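Local coordinates for protein latency-associated nuclear antigen (Murid herpesvirus 4, PDB 4BLG) that probably binds viral DNA through this C-terminal domain of a longer nuclear protein expressed during gammaherpesvirus latency, at residues M15-L26 with Q95-Y106. Numbering follows the deposited sequence.
With PO4 (phosphate ion), chain D; PO4 (phosphate ion), chain E.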
loop_
_atom_site.group_PDB
_atom_site.type_symbol
_atom_site.label_atom_id
_atom_site.label_comp_id
_atom_site.label_asym_id
_atom_site.label_seq_id
_atom_site.Cartn_x
_atom_site.Cartn_y
_atom_site.Cartn_z
ATOM N N MET A 15 15.592 14.702 -10.899
ATOM C CA MET A 15 14.744 13.541 -11.112
ATOM C C MET A 15 13.376 13.943 -11.670
ATOM O O MET A 15 12.824 13.246 -12.516
ATOM C CB MET A 15 14.575 12.737 -9.837
ATOM C CG MET A 15 13.622 11.578 -10.039
ATOM S SD MET A 15 13.676 10.355 -8.736
ATOM C CE MET A 15 13.040 8.935 -9.630
ATOM N N ARG A 16 12.838 15.069 -11.214
ATOM C CA ARG A 16 11.522 15.513 -11.675
ATOM C C ARG A 16 11.516 15.761 -13.187
ATOM O O ARG A 16 10.654 15.267 -13.927
ATOM C CB ARG A 16 11.083 16.770 -10.909
ATOM C CG ARG A 16 10.515 16.453 -9.522
ATOM C CD ARG A 16 9.944 17.678 -8.820
ATOM N NE ARG A 16 10.978 18.591 -8.334
ATOM C CZ ARG A 16 11.307 19.752 -8.900
ATOM N NH1 ARG A 16 10.697 20.185 -9.997
ATOM N NH2 ARG A 16 12.264 20.493 -8.359
ATOM N N ARG A 17 12.512 16.504 -13.648
ATOM C CA ARG A 17 12.574 16.877 -15.038
ATOM C C ARG A 17 12.766 15.609 -15.855
ATOM O O ARG A 17 12.154 15.436 -16.909
ATOM C CB ARG A 17 13.693 17.901 -15.276
ATOM C CG ARG A 17 13.388 19.283 -14.691
ATOM C CD ARG A 17 14.510 20.294 -14.922
ATOM N NE ARG A 17 14.032 21.658 -14.720
ATOM C CZ ARG A 17 14.707 22.761 -15.037
ATOM N NH1 ARG A 17 15.919 22.694 -15.579
ATOM N NH2 ARG A 17 14.161 23.949 -14.815
ATOM N N HIS A 18 13.580 14.699 -15.332
ATOM C CA HIS A 18 13.841 13.462 -16.029
ATOM C C HIS A 18 12.523 12.761 -16.303
ATOM O O HIS A 18 12.224 12.431 -17.445
ATOM C CB HIS A 18 14.762 12.539 -15.234
ATOM C CG HIS A 18 14.846 11.159 -15.808
ATOM N ND1 HIS A 18 15.618 10.852 -16.909
ATOM C CD2 HIS A 18 14.220 10.011 -15.461
ATOM C CE1 HIS A 18 15.478 9.573 -17.201
ATOM N NE2 HIS A 18 14.637 9.040 -16.336
ATOM N N LEU A 19 11.738 12.551 -15.245
ATOM C CA LEU A 19 10.488 11.819 -15.356
ATOM C C LEU A 19 9.527 12.469 -16.346
ATOM O O LEU A 19 8.879 11.766 -17.124
ATOM C CB LEU A 19 9.814 11.647 -13.978
ATOM C CG LEU A 19 10.581 10.798 -12.957
ATOM C CD1 LEU A 19 9.948 10.907 -11.581
ATOM C CD2 LEU A 19 10.640 9.336 -13.386
ATOM N N GLN A 20 9.430 13.796 -16.328
ATOM C CA GLN A 20 8.502 14.482 -17.226
ATOM C C GLN A 20 8.924 14.441 -18.680
ATOM O O GLN A 20 8.075 14.470 -19.557
ATOM C CB GLN A 20 8.371 15.953 -16.854
ATOM C CG GLN A 20 8.175 16.242 -15.391
ATOM C CD GLN A 20 7.655 17.638 -15.188
ATOM O OE1 GLN A 20 7.452 18.372 -16.157
ATOM N NE2 GLN A 20 7.441 18.026 -13.937
ATOM N N VAL A 21 10.227 14.421 -18.942
ATOM C CA VAL A 21 10.688 14.355 -20.323
ATOM C C VAL A 21 10.512 12.922 -20.818
ATOM O O VAL A 21 10.105 12.683 -21.948
ATOM C CB VAL A 21 12.159 14.793 -20.474
ATOM C CG1 VAL A 21 12.631 14.539 -21.895
ATOM C CG2 VAL A 21 12.317 16.271 -20.114
ATOM N N THR A 22 10.770 11.970 -19.932
ATOM C CA THR A 22 10.795 10.562 -20.302
ATOM C C THR A 22 9.375 10.043 -20.528
ATOM O O THR A 22 9.141 9.231 -21.415
ATOM C CB THR A 22 11.498 9.723 -19.221
ATOM O OG1 THR A 22 12.810 10.248 -18.992
ATOM C CG2 THR A 22 11.623 8.277 -19.659
ATOM N N ALA A 23 8.429 10.527 -19.731
ATOM C CA ALA A 23 7.039 10.105 -19.854
ATOM C C ALA A 23 6.098 11.292 -19.644
ATOM O O ALA A 23 5.504 11.442 -18.582
ATOM C CB ALA A 23 6.743 8.993 -18.859
ATOM N N PRO A 24 5.949 12.132 -20.680
ATOM C CA PRO A 24 5.222 13.408 -20.619
ATOM C C PRO A 24 3.763 13.299 -20.190
ATOM O O PRO A 24 3.348 14.056 -19.321
ATOM C CB PRO A 24 5.308 13.936 -22.057
ATOM C CG PRO A 24 6.448 13.218 -22.665
ATOM C CD PRO A 24 6.514 11.881 -22.014
ATOM N N ARG A 25 2.993 12.405 -20.795
ATOM C CA ARG A 25 1.583 12.267 -20.431
ATOM C C ARG A 25 1.439 11.805 -18.981
ATOM O O ARG A 25 0.693 12.397 -18.202
ATOM C CB ARG A 25 0.863 11.298 -21.373
ATOM C CG ARG A 25 0.655 11.858 -22.786
ATOM C CD ARG A 25 0.167 10.800 -23.780
ATOM N NE ARG A 25 1.002 9.599 -23.769
ATOM C CZ ARG A 25 0.728 8.479 -24.434
ATOM N NH1 ARG A 25 -0.365 8.383 -25.181
ATOM N NH2 ARG A 25 1.553 7.445 -24.349
ATOM N N LEU A 26 2.163 10.754 -18.621
ATOM C CA LEU A 26 2.087 10.213 -17.272
ATOM C C LEU A 26 2.433 11.265 -16.211
ATOM O O LEU A 26 1.763 11.352 -15.180
ATOM C CB LEU A 26 3.005 8.998 -17.132
ATOM C CG LEU A 26 2.910 8.245 -15.802
ATOM C CD1 LEU A 26 1.490 7.757 -15.548
ATOM C CD2 LEU A 26 3.891 7.083 -15.772
ATOM N N GLN A 95 -0.372 1.808 -17.358
ATOM C CA GLN A 95 0.321 2.932 -16.745
ATOM C C GLN A 95 1.254 2.485 -15.629
ATOM O O GLN A 95 2.281 3.116 -15.404
ATOM C CB GLN A 95 -0.667 3.973 -16.218
ATOM C CG GLN A 95 -1.588 4.536 -17.282
ATOM C CD GLN A 95 -0.835 5.019 -18.509
ATOM O OE1 GLN A 95 0.244 5.592 -18.401
ATOM N NE2 GLN A 95 -1.404 4.776 -19.688
ATOM N N ALA A 96 0.908 1.410 -14.924
ATOM C CA ALA A 96 1.777 0.921 -13.857
ATOM C C ALA A 96 3.052 0.304 -14.437
ATOM O O ALA A 96 4.135 0.462 -13.873
ATOM C CB ALA A 96 1.051 -0.087 -12.974
ATOM N N LYS A 97 2.920 -0.393 -15.563
ATOM C CA LYS A 97 4.057 -1.030 -16.219
ATOM C C LYS A 97 5.023 0.088 -16.635
ATOM O O LYS A 97 6.235 0.016 -16.390
ATOM C CB LYS A 97 3.587 -1.851 -17.441
ATOM N NZ LYS A 97 4.864 -5.061 -21.278
ATOM N N LYS A 98 4.459 1.129 -17.249
ATOM C CA LYS A 98 5.232 2.289 -17.737
ATOM C C LYS A 98 5.955 3.005 -16.585
ATOM O O LYS A 98 7.139 3.313 -16.675
ATOM C CB LYS A 98 4.339 3.319 -18.458
ATOM C CG LYS A 98 5.101 4.288 -19.396
ATOM C CD LYS A 98 4.236 5.497 -19.775
ATOM C CE LYS A 98 3.235 5.137 -20.879
ATOM N NZ LYS A 98 1.960 5.910 -20.805
ATOM N N LEU A 99 5.222 3.262 -15.510
ATOM C CA LEU A 99 5.732 4.008 -14.372
ATOM C C LEU A 99 6.903 3.267 -13.766
ATOM O O LEU A 99 7.918 3.860 -13.416
ATOM C CB LEU A 99 4.642 4.158 -13.309
ATOM C CG LEU A 99 5.143 4.824 -12.027
ATOM C CD1 LEU A 99 5.692 6.208 -12.347
ATOM C CD2 LEU A 99 4.055 4.917 -10.976
ATOM N N LYS A 100 6.744 1.957 -13.628
ATOM C CA LYS A 100 7.774 1.132 -13.026
ATOM C C LYS A 100 9.027 1.165 -13.888
ATOM O O LYS A 100 10.140 1.285 -13.375
ATOM C CB LYS A 100 7.281 -0.304 -12.865
ATOM C CG LYS A 100 8.220 -1.180 -12.073
ATOM C CD LYS A 100 7.797 -2.624 -12.115
ATOM C CE LYS A 100 8.802 -3.507 -11.411
ATOM N NZ LYS A 100 9.116 -4.717 -12.211
ATOM N N ARG A 101 8.843 1.045 -15.197
ATOM C CA ARG A 101 9.957 1.026 -16.138
ATOM C C ARG A 101 10.794 2.294 -16.049
ATOM O O ARG A 101 12.029 2.242 -16.018
ATOM C CB ARG A 101 9.443 0.880 -17.567
ATOM C CG ARG A 101 10.542 0.766 -18.622
ATOM C CD ARG A 101 9.930 0.407 -19.970
ATOM N NE ARG A 101 9.355 -0.920 -19.826
ATOM C CZ ARG A 101 8.077 -1.237 -20.014
ATOM N NH1 ARG A 101 7.183 -0.356 -20.443
ATOM N NH2 ARG A 101 7.684 -2.478 -19.796
ATOM N N VAL A 102 10.114 3.434 -16.040
ATOM C CA VAL A 102 10.787 4.728 -16.061
ATOM C C VAL A 102 11.538 4.967 -14.758
ATOM O O VAL A 102 12.736 5.277 -14.754
ATOM C CB VAL A 102 9.775 5.860 -16.288
ATOM C CG1 VAL A 102 10.403 7.211 -15.988
ATOM C CG2 VAL A 102 9.246 5.812 -17.713
ATOM N N VAL A 103 10.828 4.796 -13.646
ATOM C CA VAL A 103 11.403 5.072 -12.343
ATOM C C VAL A 103 12.623 4.187 -12.120
ATOM O O VAL A 103 13.647 4.663 -11.658
ATOM C CB VAL A 103 10.379 4.879 -11.206
ATOM C CG1 VAL A 103 11.054 5.045 -9.853
ATOM C CG2 VAL A 103 9.238 5.873 -11.352
ATOM N N LEU A 104 12.523 2.909 -12.470
ATOM C CA LEU A 104 13.606 1.967 -12.201
ATOM C C LEU A 104 14.774 2.084 -13.178
ATOM O O LEU A 104 15.894 1.695 -12.847
ATOM C CB LEU A 104 13.093 0.526 -12.180
ATOM C CG LEU A 104 12.185 0.118 -11.011
ATOM C CD1 LEU A 104 11.900 -1.374 -11.093
ATOM C CD2 LEU A 104 12.794 0.467 -9.662
ATOM N N ALA A 105 14.536 2.591 -14.383
ATOM C CA ALA A 105 15.666 2.903 -15.258
ATOM C C ALA A 105 16.524 3.972 -14.590
ATOM O O ALA A 105 17.748 3.845 -14.518
ATOM C CB ALA A 105 15.194 3.366 -16.623
ATOM N N TYR A 106 15.889 5.026 -14.089
ATOM C CA TYR A 106 16.642 6.041 -13.343
ATOM C C TYR A 106 17.359 5.447 -12.107
ATOM O O TYR A 106 18.577 5.602 -11.945
ATOM C CB TYR A 106 15.718 7.200 -12.943
ATOM C CG TYR A 106 16.424 8.421 -12.377
ATOM C CD1 TYR A 106 16.663 8.542 -11.018
ATOM C CD2 TYR A 106 16.838 9.459 -13.206
ATOM C CE1 TYR A 106 17.301 9.661 -10.495
ATOM C CE2 TYR A 106 17.475 10.578 -12.692
ATOM C CZ TYR A 106 17.701 10.672 -11.333
ATOM O OH TYR A 106 18.332 11.777 -10.806
HETATM P P PO4 D . 3.937 9.002 -21.840
HETATM O O1 PO4 D . 5.287 8.578 -22.356
HETATM O O2 PO4 D . 3.970 9.132 -20.336
HETATM O O3 PO4 D . 3.522 10.335 -22.398
HETATM O O4 PO4 D . 2.930 7.951 -22.224
HETATM P P PO4 E . 18.189 14.885 -8.433
HETATM O O1 PO4 E . 18.402 13.409 -8.667
HETATM O O2 PO4 E . 16.715 15.201 -8.519
HETATM O O3 PO4 E . 18.704 15.256 -7.063
HETATM O O4 PO4 E . 18.934 15.673 -9.483
HETATM O O HOH W 1 13.795 6.594 -16.786
#
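Y106 meets both M15 and H18 where two helical segments of the LANA DNA-binding domain, 15-22 and 95-106, run past each other, roughly antiparallel at 137°. Helix 93-110 packs on the antiparallel sheet, L99 on V41 and V103 on F43, so helix 13-22 lies against a sheet-backed helix. M15 makes a Met-aromatic contact: SD stands 4.7 Å from the Y106 ring centroid, oblique to the ring, while CG lies over one face and CE reaches CD1. The extended M15 chain, with CG anti to the backbone N (chi1 176°), carries CE on to V103 CG1. Y106 CD2 comes over one face of the H18 imidazole, 3.5 Å from H18 CD2, with the two ring planes inclined at 45°. T22 OG1 sits above the rim of the opposite face and bonds to H18 O, which also accepts from T22 N. Further along, L19 CD2 presses on V102 CG1 at 3.4 Å, tighter than normal carbon contact, and T22 CG2 and A23 CB meet V102 CG2. After the helix ends near A23, L26 sets CD2 against CA and CB of L99, crossing it nearly at a right angle; V63 touches both leucines.

No direct hydrogen bond joins the segments; phosphates, probably from the crystallisation liquor, and a water link them instead. One phosphate gathers R25 N, R25 NE, R25 NH2, L26 N and K98 NZ, probably drawing the two cationic side chains together. The bent lysine chain brings NZ to this phosphate and to Q95 OE1, in the carbonyl plane and on a lone pair. A second phosphate joins M15 N, at 2.7 Å from its O2, to Y106 OH. The water lies in the plane of the H18 ring, 2.6 Å from NE2, and donates to V102 O.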